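Side-chain contact in transferrin (PDB 6WB6), which carries iron in the insect, binding a single ferric ion per molecule together with a carbonate anion: residues V165-W168 with T174-A177. Residues are numbered along the deposited sequence; the frame is centred on the assembly and turned at random.
Sequences VGKW and TNSA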
ATOM      1  N   VAL A 165      11.956 -14.738  -3.431  1.00 16.48           N
ATOM      2  CA  VAL A 165      12.446 -13.528  -2.778  1.00 21.39           C
ATOM      3  C   VAL A 165      11.381 -12.445  -2.767  1.00 19.51           C
ATOM      4  O   VAL A 165      10.352 -12.538  -3.449  1.00 20.97           O
ATOM      5  CB  VAL A 165      13.729 -12.988  -3.444  1.00 16.31           C
ATOM      6  CG1 VAL A 165      14.716 -14.070  -3.649  1.00 19.08           C
ATOM      7  CG2 VAL A 165      13.443 -12.337  -4.774  1.00 19.52           C
ATOM      8  N   GLY A 166      11.639 -11.400  -2.013  1.00 19.16           N
ATOM      9  CA  GLY A 166      10.814 -10.209  -2.056  1.00 27.89           C
ATOM     10  C   GLY A 166      10.105  -9.980  -0.738  1.00 26.13           C
ATOM     11  O   GLY A 166      10.368 -10.641   0.271  1.00 23.61           O
ATOM     12  N   LYS A 167       9.177  -9.031  -0.763  1.00 26.27           N
ATOM     13  CA  LYS A 167       8.440  -8.633   0.435  1.00 26.40           C
ATOM     14  C   LYS A 167       7.206  -9.522   0.557  1.00 19.48           C
ATOM     15  O   LYS A 167       6.184  -9.286  -0.088  1.00 23.78           O
ATOM     16  CB  LYS A 167       8.078  -7.155   0.363  1.00 28.09           C
ATOM     17  CG  LYS A 167       9.262  -6.205   0.276  1.00 25.74           C
ATOM     18  CD  LYS A 167      10.464  -6.669   1.080  1.00 42.01           C
ATOM     19  CE  LYS A 167      11.333  -5.513   1.581  1.00 45.31           C
ATOM     20  NZ  LYS A 167      12.255  -4.982   0.545  1.00 34.91           N
ATOM     21  N   TRP A 168       7.322 -10.569   1.363  1.00 17.47           N
ATOM     22  CA  TRP A 168       6.206 -11.480   1.602  1.00 28.29           C
ATOM     23  C   TRP A 168       5.093 -10.808   2.405  1.00 17.23           C
ATOM     24  O   TRP A 168       3.906 -11.103   2.213  1.00 16.90           O
ATOM     25  CB  TRP A 168       6.697 -12.699   2.366  1.00 20.80           C
ATOM     26  CG  TRP A 168       7.731 -13.508   1.722  1.00 21.16           C
ATOM     27  CD1 TRP A 168       8.358 -13.281   0.524  1.00 26.58           C
ATOM     28  CD2 TRP A 168       8.298 -14.700   2.260  1.00 21.67           C
ATOM     29  NE1 TRP A 168       9.268 -14.275   0.283  1.00 18.55           N
ATOM     30  CE2 TRP A 168       9.256 -15.160   1.334  1.00 20.09           C
ATOM     31  CE3 TRP A 168       8.075 -15.437   3.436  1.00 14.63           C
ATOM     32  CZ2 TRP A 168      10.004 -16.320   1.557  1.00 21.11           C
ATOM     33  CZ3 TRP A 168       8.800 -16.557   3.662  1.00 15.32           C
ATOM     34  CH2 TRP A 168       9.755 -17.014   2.722  1.00 24.94           C
ATOM     35  N   THR A 174       6.918  -8.735  10.241  1.00 19.19           N
ATOM     36  CA  THR A 174       6.233  -9.959   9.866  1.00 19.95           C
ATOM     37  C   THR A 174       7.003 -10.674   8.773  1.00 22.68           C
ATOM     38  O   THR A 174       7.156 -11.896   8.805  1.00 22.69           O
ATOM     39  CB  THR A 174       4.809  -9.634   9.417  1.00 18.34           C
ATOM     40  OG1 THR A 174       4.090  -9.047  10.510  1.00 21.01           O
ATOM     41  CG2 THR A 174       4.102 -10.877   8.925  1.00 23.09           C
ATOM     42  N   ASN A 175       7.511  -9.900   7.821  1.00 20.09           N
ATOM     43  CA  ASN A 175       8.280 -10.418   6.706  1.00 24.84           C
ATOM     44  C   ASN A 175       9.525 -11.144   7.200  1.00 27.39           C
ATOM     45  O   ASN A 175       9.817 -12.266   6.773  1.00 26.43           O
ATOM     46  CB  ASN A 175       8.609  -9.232   5.815  1.00 16.14           C
ATOM     47  CG  ASN A 175       9.221  -9.619   4.511  1.00 20.65           C
ATOM     48  OD1 ASN A 175       8.631 -10.350   3.726  1.00 25.89           O
ATOM     49  ND2 ASN A 175      10.417  -9.102   4.253  1.00 22.41           N
ATOM     50  N   SER A 176      10.241 -10.543   8.146  1.00 26.11           N
ATOM     51  CA  SER A 176      11.430 -11.187   8.689  1.00 29.86           C
ATOM     52  C   SER A 176      11.062 -12.479   9.400  1.00 27.76           C
ATOM     53  O   SER A 176      11.635 -13.537   9.122  1.00 31.83           O
ATOM     54  CB  SER A 176      12.152 -10.224   9.633  1.00 27.09           C
ATOM     55  OG  SER A 176      12.785  -9.194   8.902  1.00 31.65           O
ATOM     56  N   ALA A 177      10.072 -12.419  10.297  1.00 24.40           N
ATOM     57  CA  ALA A 177       9.665 -13.624  11.013  1.00 23.24           C
ATOM     58  C   ALA A 177       9.256 -14.728  10.049  1.00 25.69           C
ATOM     59  O   ALA A 177       9.519 -15.910  10.296  1.00 22.01           O
ATOM     60  CB  ALA A 177       8.509 -13.310  11.967  1.00 32.23           C
TER
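The indole of W168 and the carboxamide of N175 stand nearly perpendicular, their planes 86° apart. The amide oxygen of N175 approaches the root of the indole obliquely: OD1 lies 3.3 Å from CB and 3.8 Å from CG of W168. Beyond it the indole engages other residues: K179 makes a cation-pi contact with the ring, and at its edge NE1 hydrogen-bonds to the carbonyl oxygen of I164. At the nitrogen end of the amide, ND2 of N175 packs 4.0 Å from CD in the aliphatic part of K167, whose ammonium goes on to a salt bridge with D196.

The polar link is made by OD1 of N175, which takes the backbone N-H of W168 at an N to OD1 distance of 2.7 Å. That bond is weak, bent to 126° at the hydrogen, but the same oxygen also accepts from the next backbone N, that of S169, so one buried carbonyl holds two successive N-H groups of the loop. N175 reaches them because its CG is anti to the backbone N (chi1 -171°), which carries the amide off the helix and across to the loop. With a leucine in its place, both N-H groups would probably be left without this acceptor, and the loop around W168 less firmly held to the helix. K179, one helical turn further on, adds another tie, its NZ hydrogen-bonding to the carbonyl oxygen of G166.

Together these contacts fasten the loop after strand 161-163, which runs parallel to 112-114 in the mixed sheet of the N-terminal, iron-binding transferrin lobe, to helix 172-181: structural packing near the ferric site, not part of it.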